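Local coordinates for protein FAD-dependent pyridine nucleotide-disulphide oxidoreductase (Desulfovibrio vulgaris, PDB 3IWA) that probably carries out FAD-dependent, pyridine nucleotide-linked redox chemistry as a member of the pyridine nucleotide-disulphide oxidoreductase family, at residues A[175-178]-A[179-183]; A[200-203]-A[204-208]. All blocks are in the same frame, centred on the assembly; numbering follows the deposited sequence.

Interaction 1 (A[175-178]-A[179-183]); sequences AVSL and ADMWG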
ATOM      1  N   ALA A 175      -3.304 -20.536 -18.319  1.00 47.51           N
ATOM      2  CA  ALA A 175      -2.254 -20.688 -19.351  1.00 48.47           C
ATOM      3  C   ALA A 175      -0.932 -21.077 -18.708  1.00 49.03           C
ATOM      4  O   ALA A 175      -0.278 -22.040 -19.107  1.00 48.06           O
ATOM      5  CB  ALA A 175      -2.073 -19.402 -20.150  1.00 47.91           C
ATOM      6  N   VAL A 176      -0.568 -20.279 -17.704  1.00 50.21           N
ATOM      7  CA  VAL A 176       0.689 -20.398 -16.984  1.00 50.90           C
ATOM      8  C   VAL A 176       0.758 -21.732 -16.232  1.00 51.05           C
ATOM      9  O   VAL A 176       1.721 -22.444 -16.362  1.00 51.07           O
ATOM     10  CB  VAL A 176       0.858 -19.213 -16.003  1.00 51.28           C
ATOM     11  CG1 VAL A 176       2.028 -19.447 -15.045  1.00 51.78           C
ATOM     12  CG2 VAL A 176       1.037 -17.903 -16.777  1.00 51.99           C
ATOM     13  N   SER A 177      -0.283 -22.081 -15.492  1.00 51.27           N
ATOM     14  CA  SER A 177      -0.306 -23.338 -14.755  1.00 52.04           C
ATOM     15  C   SER A 177      -0.148 -24.560 -15.635  1.00 51.75           C
ATOM     16  O   SER A 177       0.620 -25.461 -15.308  1.00 51.28           O
ATOM     17  CB  SER A 177      -1.615 -23.498 -14.008  1.00 52.52           C
ATOM     18  OG  SER A 177      -1.649 -22.644 -12.886  1.00 54.98           O
ATOM     19  N   LEU A 178      -0.915 -24.608 -16.718  1.00 51.65           N
ATOM     20  CA  LEU A 178      -0.883 -25.756 -17.610  1.00 51.86           C
ATOM     21  C   LEU A 178       0.500 -25.884 -18.235  1.00 53.08           C
ATOM     22  O   LEU A 178       1.059 -26.971 -18.240  1.00 52.86           O
ATOM     23  CB  LEU A 178      -1.976 -25.692 -18.691  1.00 51.37           C
ATOM     24  CG  LEU A 178      -3.439 -25.662 -18.210  1.00 50.34           C
ATOM     25  CD1 LEU A 178      -4.429 -25.590 -19.363  1.00 46.74           C
ATOM     26  CD2 LEU A 178      -3.746 -26.866 -17.341  1.00 50.17           C
ATOM     27  N   ALA A 179       1.064 -24.792 -18.741  1.00 54.62           N
ATOM     28  CA  ALA A 179       2.389 -24.872 -19.363  1.00 56.31           C
ATOM     29  C   ALA A 179       3.485 -25.153 -18.335  1.00 58.08           C
ATOM     30  O   ALA A 179       4.437 -25.869 -18.620  1.00 59.05           O
ATOM     31  CB  ALA A 179       2.704 -23.613 -20.158  1.00 55.78           C
ATOM     32  N   ASP A 180       3.337 -24.631 -17.122  1.00 60.08           N
ATOM     33  CA  ASP A 180       4.425 -24.692 -16.132  1.00 61.35           C
ATOM     34  C   ASP A 180       4.403 -25.910 -15.206  1.00 62.12           C
ATOM     35  O   ASP A 180       5.448 -26.455 -14.893  1.00 62.49           O
ATOM     36  CB  ASP A 180       4.442 -23.408 -15.290  1.00 61.61           C
ATOM     37  CG  ASP A 180       5.831 -22.848 -15.116  1.00 62.12           C
ATOM     38  OD1 ASP A 180       6.619 -22.889 -16.089  1.00 63.56           O
ATOM     39  OD2 ASP A 180       6.131 -22.361 -14.009  1.00 63.23           O
ATOM     40  N   MET A 181       3.225 -26.308 -14.733  1.00 63.05           N
ATOM     41  CA  MET A 181       3.112 -27.486 -13.871  1.00 63.55           C
ATOM     42  C   MET A 181       3.222 -28.734 -14.711  1.00 63.55           C
ATOM     43  O   MET A 181       3.766 -29.730 -14.257  1.00 63.98           O
ATOM     44  CB  MET A 181       1.758 -27.573 -13.145  1.00 64.06           C
ATOM     45  CG  MET A 181       1.474 -26.548 -12.031  1.00 65.54           C
ATOM     46  SD  MET A 181      -0.331 -26.413 -11.724  1.00 66.70           S
ATOM     47  CE  MET A 181      -0.743 -27.972 -10.944  1.00 64.67           C
ATOM     48  N   TRP A 182       2.674 -28.704 -15.921  1.00 62.93           N
ATOM     49  CA  TRP A 182       2.499 -29.937 -16.663  1.00 62.75           C
ATOM     50  C   TRP A 182       3.121 -29.986 -18.045  1.00 61.70           C
ATOM     51  O   TRP A 182       3.011 -31.020 -18.707  1.00 61.56           O
ATOM     52  CB  TRP A 182       1.015 -30.237 -16.803  1.00 63.38           C
ATOM     53  CG  TRP A 182       0.306 -30.396 -15.522  1.00 66.25           C
ATOM     54  CD1 TRP A 182      -0.758 -29.667 -15.086  1.00 68.83           C
ATOM     55  CD2 TRP A 182       0.591 -31.351 -14.496  1.00 69.22           C
ATOM     56  NE1 TRP A 182      -1.161 -30.111 -13.851  1.00 70.44           N
ATOM     57  CE2 TRP A 182      -0.349 -31.143 -13.464  1.00 70.39           C
ATOM     58  CE3 TRP A 182       1.550 -32.360 -14.346  1.00 70.30           C
ATOM     59  CZ2 TRP A 182      -0.357 -31.900 -12.298  1.00 71.48           C
ATOM     60  CZ3 TRP A 182       1.536 -33.120 -13.191  1.00 71.46           C
ATOM     61  CH2 TRP A 182       0.590 -32.887 -12.180  1.00 72.27           C
ATOM     62  N   GLY A 183       3.767 -28.907 -18.492  1.00 60.12           N
ATOM     63  CA  GLY A 183       4.332 -28.880 -19.857  1.00 59.41           C
ATOM     64  C   GLY A 183       3.335 -29.076 -21.015  1.00 58.27           C
ATOM     65  O   GLY A 183       3.685 -29.552 -22.103  1.00 58.74           O
TER
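The indole of Trp182 meets the preceding turn of its helix through its base: CB lies 3.6 Å from Leu178 O, and the carbonyl oxygens of Ser177 and Leu178 approach the ring obliquely. One face carries CB of Met181, 3.8 Å above the plane and displaced toward the rim. At the edge, NE1 donates a hydrogen bond to Gln151 O, which should restrain the rotation of the ring. Next to the indole, Met181 runs back over Ser177. Its CG is anti to the carbonyl carbon (chi1 -70°), which carries the chain back along the helix, and SD comes to 3.9 Å from Ser177 CB. Ser177 O in turn accepts from Met181 N at 2.8 Å, with an N-H...O angle of 159°. The same i to i+4 pattern links Ala179 N to Ala175 O and Asp180 N to Val176 O, whereas the bond from Trp182 N to Leu178 O is weak at 3.3 Å. The weak bond comes just before Gly183, the first residue to leave helical phi/psi, with positive phi (60°). The turn belongs to the beta-alpha-beta unit of strand 161-165, helix 169-182 and strand 185-189. Ala175 and Leu178 touch residues of both strands, Ala179 touches Thr186, and Met181 packs on Gln151 and His152 of helix 144-153.

Interaction 2 (A[200-203]-A[204-208]); sequences TSKS and LSQML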
ATOM      1  N   THR A 200      -5.550  -4.256 -17.698  1.00 40.41           N
ATOM      2  CA  THR A 200      -4.416  -3.410 -18.056  1.00 39.83           C
ATOM      3  C   THR A 200      -4.731  -2.637 -19.331  1.00 39.01           C
ATOM      4  O   THR A 200      -5.616  -3.030 -20.085  1.00 39.44           O
ATOM      5  CB  THR A 200      -3.125  -4.194 -18.281  1.00 39.86           C
ATOM      6  OG1 THR A 200      -3.219  -4.869 -19.531  1.00 41.53           O
ATOM      7  CG2 THR A 200      -2.854  -5.191 -17.158  1.00 38.18           C
ATOM      8  N   SER A 201      -4.012  -1.536 -19.573  1.00 37.96           N
ATOM      9  CA  SER A 201      -4.071  -0.855 -20.889  1.00 37.82           C
ATOM     10  C   SER A 201      -3.521  -1.748 -22.010  1.00 37.39           C
ATOM     11  O   SER A 201      -2.831  -2.727 -21.747  1.00 37.29           O
ATOM     12  CB  SER A 201      -3.247   0.451 -20.885  1.00 37.49           C
ATOM     13  OG  SER A 201      -1.855   0.147 -20.789  1.00 36.66           O
ATOM     14  N   LYS A 202      -3.788  -1.381 -23.254  1.00 38.52           N
ATOM     15  CA  LYS A 202      -3.196  -2.063 -24.427  1.00 40.17           C
ATOM     16  C   LYS A 202      -1.664  -2.072 -24.375  1.00 39.87           C
ATOM     17  O   LYS A 202      -1.029  -3.118 -24.516  1.00 40.20           O
ATOM     18  CB  LYS A 202      -3.683  -1.392 -25.717  1.00 41.71           C
ATOM     19  CG  LYS A 202      -3.575  -2.281 -26.951  1.00 45.58           C
ATOM     20  CD  LYS A 202      -4.335  -1.729 -28.161  1.00 49.76           C
ATOM     21  CE  LYS A 202      -3.806  -2.379 -29.471  1.00 53.02           C
ATOM     22  NZ  LYS A 202      -4.141  -1.574 -30.699  1.00 54.36           N
ATOM     23  N   SER A 203      -1.072  -0.916 -24.088  1.00 39.61           N
ATOM     24  CA  SER A 203       0.380  -0.777 -24.016  1.00 39.62           C
ATOM     25  C   SER A 203       0.997  -1.676 -22.928  1.00 39.75           C
ATOM     26  O   SER A 203       2.012  -2.366 -23.152  1.00 39.06           O
ATOM     27  CB  SER A 203       0.764   0.704 -23.816  1.00 40.11           C
ATOM     28  OG  SER A 203       0.546   1.188 -22.483  1.00 39.52           O
ATOM     29  N   LEU A 204       0.362  -1.705 -21.758  1.00 39.42           N
ATOM     30  CA  LEU A 204       0.844  -2.562 -20.687  1.00 39.38           C
ATOM     31  C   LEU A 204       0.600  -4.065 -20.972  1.00 39.28           C
ATOM     32  O   LEU A 204       1.399  -4.933 -20.602  1.00 38.95           O
ATOM     33  CB  LEU A 204       0.222  -2.169 -19.344  1.00 39.42           C
ATOM     34  CG  LEU A 204       0.977  -2.832 -18.189  1.00 39.95           C
ATOM     35  CD1 LEU A 204       2.478  -2.414 -18.238  1.00 39.32           C
ATOM     36  CD2 LEU A 204       0.357  -2.470 -16.872  1.00 42.15           C
ATOM     37  N   SER A 205      -0.511  -4.374 -21.607  1.00 39.96           N
ATOM     38  CA  SER A 205      -0.803  -5.767 -21.908  1.00 41.54           C
ATOM     39  C   SER A 205       0.294  -6.441 -22.720  1.00 42.19           C
ATOM     40  O   SER A 205       0.512  -7.636 -22.553  1.00 43.24           O
ATOM     41  CB  SER A 205      -2.122  -5.896 -22.618  1.00 41.50           C
ATOM     42  OG  SER A 205      -1.943  -5.541 -23.952  1.00 42.40           O
ATOM     43  N   GLN A 206       1.024  -5.691 -23.542  1.00 43.37           N
ATOM     44  CA  GLN A 206       2.090  -6.278 -24.374  1.00 44.08           C
ATOM     45  C   GLN A 206       3.206  -6.839 -23.526  1.00 44.39           C
ATOM     46  O   GLN A 206       3.846  -7.834 -23.894  1.00 44.41           O
ATOM     47  CB  GLN A 206       2.745  -5.260 -25.310  1.00 44.57           C
ATOM     48  CG  GLN A 206       1.851  -4.432 -26.205  1.00 47.35           C
ATOM     49  CD  GLN A 206       0.977  -5.242 -27.127  1.00 51.34           C
ATOM     50  OE1 GLN A 206       1.314  -6.375 -27.522  1.00 53.11           O
ATOM     51  NE2 GLN A 206      -0.168  -4.658 -27.488  1.00 52.31           N
ATOM     52  N   MET A 207       3.499  -6.169 -22.422  1.00 44.43           N
ATOM     53  CA  MET A 207       4.475  -6.701 -21.496  1.00 45.57           C
ATOM     54  C   MET A 207       4.001  -8.075 -21.009  1.00 45.02           C
ATOM     55  O   MET A 207       4.766  -9.021 -20.953  1.00 45.79           O
ATOM     56  CB  MET A 207       4.708  -5.743 -20.304  1.00 46.29           C
ATOM     57  CG  MET A 207       5.477  -4.401 -20.592  1.00 49.57           C
ATOM     58  SD  MET A 207       7.061  -4.624 -21.459  1.00 53.41           S
ATOM     59  CE  MET A 207       6.570  -4.819 -23.150  1.00 55.79           C
ATOM     60  N   LEU A 208       2.734  -8.190 -20.651  1.00 44.53           N
ATOM     61  CA  LEU A 208       2.235  -9.468 -20.149  1.00 44.07           C
ATOM     62  C   LEU A 208       2.219 -10.473 -21.302  1.00 43.73           C
ATOM     63  O   LEU A 208       2.576 -11.625 -21.111  1.00 43.53           O
ATOM     64  CB  LEU A 208       0.855  -9.337 -19.487  1.00 43.10           C
ATOM     65  CG  LEU A 208       0.717  -8.636 -18.134  1.00 43.05           C
ATOM     66  CD1 LEU A 208       0.920  -7.085 -18.243  1.00 43.14           C
ATOM     67  CD2 LEU A 208      -0.659  -8.944 -17.520  1.00 39.74           C
TER
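Thr200 and Leu204 meet through their aliphatic parts, Thr200 CB standing 4.1 Å from both CB and CD2 of Leu204. The threonine hydroxyl is turned to Ser205: OG1 is 3.4 Å from Ser205 CB and donates to Ser201 O. That carbonyl oxygen is therefore gripped twice, since Ser205 N also reaches it at 2.8 Å, with an N-H...O angle of 152°. Ser201 is the N-cap. Its chi1 of 68° sets OG between its own backbone N and carbonyl carbon, from where it accepts from Leu204 N at 3.0 Å. The N-H...O angle of this capping bond is 163°. Ser201 OG is also hydrogen-bonded to Gln389 NE2, so the cap is tied to a residue outside the helix. Ser205, with a similar rotamer, folds its hydroxyl back onto the helix and donates to Lys202 O at 2.7 Å, a side-chain bond to the carbonyl three residues earlier. On the exposed flank, Lys202 and Gln206 run side by side, pointing the same way; Lys202 CG approaches Gln206 NE2 at 4.2 Å. Gln206 N makes two weak bonds, to Lys202 O and Ser203 O. Helix 202-214, opened by this cap, connects strand 185-189 with strand 218-220. Leu204, Met207 and Leu208 touch Phe405 of strand 399-406, while Ser201 packs on Val356 and Glu357 of helix 356-361, and Glu357 OE2 accepts from Lys202 N.

How the interactions relate
Both interactions belong to one Rossmann-type parallel sheet domain, probably the one that binds the pyridine nucleotide in this family, with strands 161-165, 185-189 and 218-220. Interaction 1 comes first, toward the C-terminal end of helix 169-182; strand 185-189 follows, and interaction 2 then opens helix 202-214, so this strand is shared by the two successive beta-alpha-beta units. Their centres are 21 Å apart and their nearest atoms about 8 Å, with no touch between them. One lies in the last turn or so of a helix, the other at the start of the next. Interaction 1 packs on helix 144-153 and also touches Phe345, while interaction 2 meets strand 399-406 and helix 356-361, so both border the family's dimerisation domain.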